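Local coordinates for protein putative N-acetylneuraminate lyase ([Ruminococcus] gnavus ATCC 29149, PDB 6RB7) that belongs to the dihydrodipicolinate synthetase family of (beta/alpha)8-barrel proteins and assembles from four copies of its chain, at residues His127-Gly132 with Pro163-Val168; Glu226-Gly231 with Leu252-Cys257. One frame throughout, in Å; residues are numbered along the deposited sequence.

Interaction 1 of 2, residues His127-Gly132 with Pro163-Val168; sequences HAEGLG and PNTDFV
Carboxylate oxygen OE1 of E129 is gripped twice by the chain that leads into strand 166-171. The hydroxyl of T165 donates to it, with OG1 lying 2.7 Å from E129 OE1 on the anti lone pair, the one turned away from the other carboxylate oxygen. The backbone N of N164 donates at 2.8 Å to the same E129 OE1, reaching it on the syn side and only 19° out of the carboxylate plane. The second oxygen is held differently: N164 ND2 stands 3.2 Å from E129 OE2 and approaches from above the carboxylate plane, 44° out of it. N164 therefore clasps the carboxylate with its main chain and its side chain together, and bonds to both oxygens limit rotation of the group.

E129 belongs to the last turn of helix 118-130, which ends in a Schellman motif where G132 takes a positive phi. In this (beta/alpha)8 barrel the contact lies at the end where the strands begin: the C-terminal end of one outer helix meets the loop before strand 166-171, whose residue D166 pairs through its backbone with I136 of the adjacent strand. The first torsion of E129 puts CG anti to the backbone N (chi1 178°), and the chain stays extended beyond CG, which carries the acid across to the loop. T165 OG1 lies beside the T165 backbone N and faces the E129 stem as well, 3.4 Å from E129 CG. P163 adds an apolar border, its CD 3.6 Å from E129 OE2. The donors are all neutral, yet three hydrogen bonds would probably steady a negative charge on E129. Apolar neighbours complete the surroundings, A162 against the E129 side chain and V133, in the loop after the helix, against T165.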
loop_
_atom_site.group_PDB
_atom_site.type_symbol
_atom_site.label_atom_id
_atom_site.label_comp_id
_atom_site.label_asym_id
_atom_site.label_seq_id
_atom_site.Cartn_x
_atom_site.Cartn_y
_atom_site.Cartn_z
ATOM N N HIS A 127 15.782 -32.264 -9.576
ATOM C CA HIS A 127 14.836 -33.395 -9.621
ATOM C C HIS A 127 13.920 -33.252 -10.840
ATOM O O HIS A 127 13.673 -34.257 -11.553
ATOM C CB HIS A 127 14.106 -33.503 -8.294
ATOM C CG HIS A 127 13.017 -34.506 -8.286
ATOM N ND1 HIS A 127 11.710 -34.165 -8.597
ATOM C CD2 HIS A 127 13.026 -35.817 -7.963
ATOM C CE1 HIS A 127 10.967 -35.245 -8.446
ATOM N NE2 HIS A 127 11.742 -36.277 -8.056
ATOM N N ALA A 128 13.406 -32.040 -11.085
ATOM C CA ALA A 128 12.489 -31.786 -12.206
ATOM C C ALA A 128 13.190 -32.017 -13.545
ATOM O O ALA A 128 12.592 -32.636 -14.451
ATOM C CB ALA A 128 11.881 -30.388 -12.081
ATOM N N GLU A 129 14.416 -31.540 -13.700
ATOM C CA GLU A 129 15.168 -31.752 -14.949
ATOM C C GLU A 129 15.402 -33.268 -15.113
ATOM O O GLU A 129 15.297 -33.791 -16.247
ATOM C CB GLU A 129 16.454 -30.963 -14.968
ATOM C CG GLU A 129 17.223 -31.234 -16.238
ATOM C CD GLU A 129 18.335 -30.251 -16.543
ATOM O OE1 GLU A 129 18.053 -29.108 -16.895
ATOM O OE2 GLU A 129 19.482 -30.662 -16.450
ATOM N N GLY A 130 15.644 -33.968 -14.038
ATOM C CA GLY A 130 15.838 -35.434 -14.083
ATOM C C GLY A 130 14.618 -36.155 -14.623
ATOM O O GLY A 130 14.770 -37.247 -15.227
ATOM N N LEU A 131 13.418 -35.607 -14.430
ATOM C CA LEU A 131 12.163 -36.209 -14.933
ATOM C C LEU A 131 11.788 -35.686 -16.318
ATOM O O LEU A 131 10.741 -36.114 -16.820
ATOM C CB LEU A 131 11.041 -35.908 -13.928
ATOM C CG LEU A 131 11.164 -36.655 -12.602
ATOM C CD1 LEU A 131 10.013 -36.257 -11.703
ATOM C CD2 LEU A 131 11.125 -38.168 -12.821
ATOM N N GLY A 132 12.519 -34.720 -16.872
ATOM C CA GLY A 132 12.278 -34.233 -18.241
ATOM C C GLY A 132 11.052 -33.334 -18.326
ATOM O O GLY A 132 10.336 -33.343 -19.355
ATOM N N PRO A 163 20.134 -26.807 -15.799
ATOM C CA PRO A 163 20.725 -25.940 -16.806
ATOM C C PRO A 163 20.272 -26.203 -18.239
ATOM O O PRO A 163 20.633 -25.400 -19.118
ATOM C CB PRO A 163 22.223 -26.211 -16.628
ATOM C CG PRO A 163 22.271 -27.622 -16.150
ATOM C CD PRO A 163 21.106 -27.742 -15.190
ATOM N N ASN A 164 19.548 -27.291 -18.467
ATOM C CA ASN A 164 19.041 -27.659 -19.810
ATOM C C ASN A 164 17.541 -27.417 -19.881
ATOM O O ASN A 164 16.921 -27.914 -20.830
ATOM C CB ASN A 164 19.353 -29.138 -20.082
ATOM C CG ASN A 164 20.841 -29.370 -20.001
ATOM O OD1 ASN A 164 21.575 -28.791 -20.805
ATOM N ND2 ASN A 164 21.290 -30.131 -19.006
ATOM N N THR A 165 16.961 -26.705 -18.907
ATOM C CA THR A 165 15.494 -26.612 -18.758
ATOM C C THR A 165 15.029 -25.162 -18.926
ATOM O O THR A 165 15.585 -24.274 -18.289
ATOM C CB THR A 165 15.021 -27.233 -17.447
ATOM O OG1 THR A 165 15.442 -28.602 -17.386
ATOM C CG2 THR A 165 13.521 -27.256 -17.338
ATOM N N ASP A 166 13.971 -24.971 -19.705
ATOM C CA ASP A 166 13.276 -23.668 -19.813
ATOM C C ASP A 166 12.888 -23.151 -18.414
ATOM O O ASP A 166 12.521 -23.941 -17.535
ATOM C CB ASP A 166 12.027 -23.770 -20.662
ATOM C CG ASP A 166 12.254 -24.052 -22.140
ATOM O OD1 ASP A 166 13.398 -23.892 -22.629
ATOM O OD2 ASP A 166 11.284 -24.401 -22.797
ATOM N N PHE A 167 12.940 -21.834 -18.233
ATOM C CA PHE A 167 12.719 -21.203 -16.911
ATOM C C PHE A 167 11.657 -20.111 -17.069
ATOM O O PHE A 167 11.794 -19.182 -17.900
ATOM C CB PHE A 167 14.000 -20.611 -16.359
ATOM C CG PHE A 167 13.911 -20.124 -14.939
ATOM C CD1 PHE A 167 13.377 -18.882 -14.636
ATOM C CD2 PHE A 167 14.409 -20.899 -13.907
ATOM C CE1 PHE A 167 13.326 -18.442 -13.316
ATOM C CE2 PHE A 167 14.336 -20.465 -12.589
ATOM C CZ PHE A 167 13.807 -19.234 -12.302
ATOM N N VAL A 168 10.647 -20.172 -16.217
ATOM C CA VAL A 168 9.538 -19.169 -16.124
ATOM C C VAL A 168 9.615 -18.420 -14.805
ATOM O O VAL A 168 9.549 -19.041 -13.729
ATOM C CB VAL A 168 8.169 -19.835 -16.276
ATOM C CG1 VAL A 168 7.049 -18.824 -16.183
ATOM C CG2 VAL A 168 8.064 -20.611 -17.595
#

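Interaction 2 of 2, residues Glu226-Gly231 with Leu252-Cys257; sequences EQFMSG and LKLDEC
Two consecutive helices in the outer layer of the (beta/alpha)8 barrel meet here: the first turn of helix 228-234, which follows strand 219-222, lies against the middle of helix 248-259, which follows strand 238-241. F228 does most of the work from its side. A chi1 of -175° swings its ring away from its own backbone N and out toward the second helix, where L254 CD2 comes to 3.6 Å from F228 CD1. The F228 and L254 side chains lie alongside each other, pointing opposite ways, and L254 CG also lies 3.8 Å from F228 CD1. The other branch of L254 turns to M229, its CD1 standing 4.4 Å from M229 CB. D255 crosses the far end of the ring at about a right angle: OD1 sits at the edge, near the ring plane, 3.8 Å from F228 CE1, and the carboxylate plane is 89° from that of the ring. V41 of strand 41-43 packs on both F228 and D255. D255 OD1 forms a salt bridge with R232 NE. The buried carboxylate thus has its charge met by R232, while the slightly positive ring edge of F228 probably adds a weaker electrostatic attraction.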
loop_
_atom_site.group_PDB
_atom_site.type_symbol
_atom_site.label_atom_id
_atom_site.label_comp_id
_atom_site.label_asym_id
_atom_site.label_seq_id
_atom_site.Cartn_x
_atom_site.Cartn_y
_atom_site.Cartn_z
ATOM N N GLU A 226 -9.719 -14.051 -13.624
ATOM C CA GLU A 226 -10.848 -13.115 -13.801
ATOM C C GLU A 226 -10.581 -12.133 -14.945
ATOM O O GLU A 226 -11.503 -11.469 -15.400
ATOM C CB GLU A 226 -11.036 -12.314 -12.509
ATOM C CG GLU A 226 -11.387 -13.164 -11.287
ATOM C CD GLU A 226 -10.201 -13.714 -10.482
ATOM O OE1 GLU A 226 -9.024 -13.751 -10.972
ATOM O OE2 GLU A 226 -10.424 -14.074 -9.285
ATOM N N GLN A 227 -9.353 -12.035 -15.391
ATOM C CA GLN A 227 -8.936 -11.100 -16.479
ATOM C C GLN A 227 -8.414 -11.877 -17.713
ATOM O O GLN A 227 -7.798 -11.262 -18.587
ATOM C CB GLN A 227 -7.872 -10.158 -15.926
ATOM C CG GLN A 227 -8.345 -9.360 -14.729
ATOM C CD GLN A 227 -7.371 -8.302 -14.229
ATOM O OE1 GLN A 227 -7.834 -7.333 -13.616
ATOM N NE2 GLN A 227 -6.044 -8.445 -14.477
ATOM N N PHE A 228 -8.662 -13.183 -17.787
ATOM C CA PHE A 228 -8.133 -14.077 -18.845
ATOM C C PHE A 228 -8.205 -13.412 -20.227
ATOM O O PHE A 228 -7.147 -13.263 -20.888
ATOM C CB PHE A 228 -8.887 -15.404 -18.786
ATOM C CG PHE A 228 -8.411 -16.488 -19.705
ATOM C CD1 PHE A 228 -8.639 -16.424 -21.067
ATOM C CD2 PHE A 228 -7.748 -17.608 -19.203
ATOM C CE1 PHE A 228 -8.229 -17.457 -21.906
ATOM C CE2 PHE A 228 -7.391 -18.646 -20.034
ATOM C CZ PHE A 228 -7.587 -18.559 -21.388
ATOM N N MET A 229 -9.390 -12.977 -20.645
ATOM C CA MET A 229 -9.547 -12.511 -22.034
ATOM C C MET A 229 -8.771 -11.217 -22.255
ATOM O O MET A 229 -8.228 -11.009 -23.373
ATOM C CB MET A 229 -11.010 -12.348 -22.426
ATOM C CG MET A 229 -11.727 -11.278 -21.718
ATOM S SD MET A 229 -13.502 -11.305 -22.194
ATOM C CE MET A 229 -13.432 -10.855 -23.914
ATOM N N SER A 230 -8.676 -10.376 -21.231
ATOM C CA SER A 230 -8.016 -9.064 -21.306
ATOM C C SER A 230 -6.505 -9.256 -21.367
ATOM O O SER A 230 -5.841 -8.491 -22.108
ATOM C CB SER A 230 -8.418 -8.227 -20.124
ATOM O OG SER A 230 -9.771 -7.825 -20.220
ATOM N N GLY A 231 -5.940 -10.144 -20.560
ATOM C CA GLY A 231 -4.490 -10.406 -20.610
ATOM C C GLY A 231 -4.111 -11.062 -21.917
ATOM O O GLY A 231 -3.043 -10.731 -22.463
ATOM N N LEU A 252 -10.994 -23.518 -22.077
ATOM C CA LEU A 252 -10.635 -23.920 -23.460
ATOM C C LEU A 252 -11.547 -23.230 -24.467
ATOM O O LEU A 252 -11.044 -22.738 -25.494
ATOM C CB LEU A 252 -10.695 -25.446 -23.567
ATOM C CG LEU A 252 -9.539 -26.171 -22.871
ATOM C CD1 LEU A 252 -9.861 -27.656 -22.703
ATOM C CD2 LEU A 252 -8.222 -25.947 -23.624
ATOM N N LYS A 253 -12.833 -23.172 -24.168
ATOM C CA LYS A 253 -13.792 -22.536 -25.099
ATOM C C LYS A 253 -13.572 -21.022 -25.139
ATOM O O LYS A 253 -13.637 -20.443 -26.219
ATOM C CB LYS A 253 -15.219 -22.889 -24.707
ATOM C CG LYS A 253 -16.235 -22.439 -25.757
ATOM C CD LYS A 253 -16.132 -23.261 -27.022
ATOM C CE LYS A 253 -17.177 -22.835 -28.033
ATOM N NZ LYS A 253 -17.155 -23.731 -29.226
ATOM N N LEU A 254 -13.255 -20.418 -24.003
ATOM C CA LEU A 254 -12.909 -18.970 -23.956
ATOM C C LEU A 254 -11.725 -18.729 -24.870
ATOM O O LEU A 254 -11.766 -17.794 -25.675
ATOM C CB LEU A 254 -12.609 -18.609 -22.507
ATOM C CG LEU A 254 -12.195 -17.183 -22.214
ATOM C CD1 LEU A 254 -13.094 -16.151 -22.840
ATOM C CD2 LEU A 254 -12.136 -16.970 -20.725
ATOM N N ASP A 255 -10.683 -19.538 -24.756
ATOM C CA ASP A 255 -9.456 -19.352 -25.552
ATOM C C ASP A 255 -9.780 -19.532 -27.036
ATOM O O ASP A 255 -9.254 -18.772 -27.870
ATOM C CB ASP A 255 -8.368 -20.290 -25.062
ATOM C CG ASP A 255 -6.976 -19.777 -25.282
ATOM O OD1 ASP A 255 -6.819 -18.554 -25.283
ATOM O OD2 ASP A 255 -6.089 -20.616 -25.487
ATOM N N GLU A 256 -10.632 -20.497 -27.369
ATOM C CA GLU A 256 -11.061 -20.717 -28.778
ATOM C C GLU A 256 -11.763 -19.459 -29.295
ATOM O O GLU A 256 -11.429 -18.991 -30.421
ATOM C CB GLU A 256 -11.984 -21.938 -28.837
ATOM C CG GLU A 256 -12.419 -22.286 -30.233
ATOM C CD GLU A 256 -13.543 -23.315 -30.225
ATOM O OE1 GLU A 256 -14.708 -22.911 -30.139
ATOM O OE2 GLU A 256 -13.237 -24.496 -30.151
ATOM N N CYS A 257 -12.648 -18.863 -28.519
ATOM C CA CYS A 257 -13.348 -17.624 -28.922
ATOM C C CYS A 257 -12.343 -16.490 -29.112
ATOM O O CYS A 257 -12.452 -15.752 -30.124
ATOM C CB CYS A 257 -14.407 -17.202 -27.932
ATOM S SG CYS A 257 -15.792 -18.359 -27.823
#

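From the N terminus, interaction 1 comes first: helix 118-130 runs into strand 135-138 and helix 148-160, and the contact of 127-132 with 163-168 closes that loop just as strand 166-171 begins. The chain then passes strand 194-199, helix 204-214 and strand 219-222 before interaction 2 opens at 226-231. That second loop holds strand 238-241 and closes at 252-257. The two loops follow in series, neither nesting nor crossing, and their nearest atoms stay about 14 Å apart. Interaction 1 ties a helix end to the entry of an inner strand; interaction 2 joins two neighbouring outer helices, the first of which also meets a second subunit.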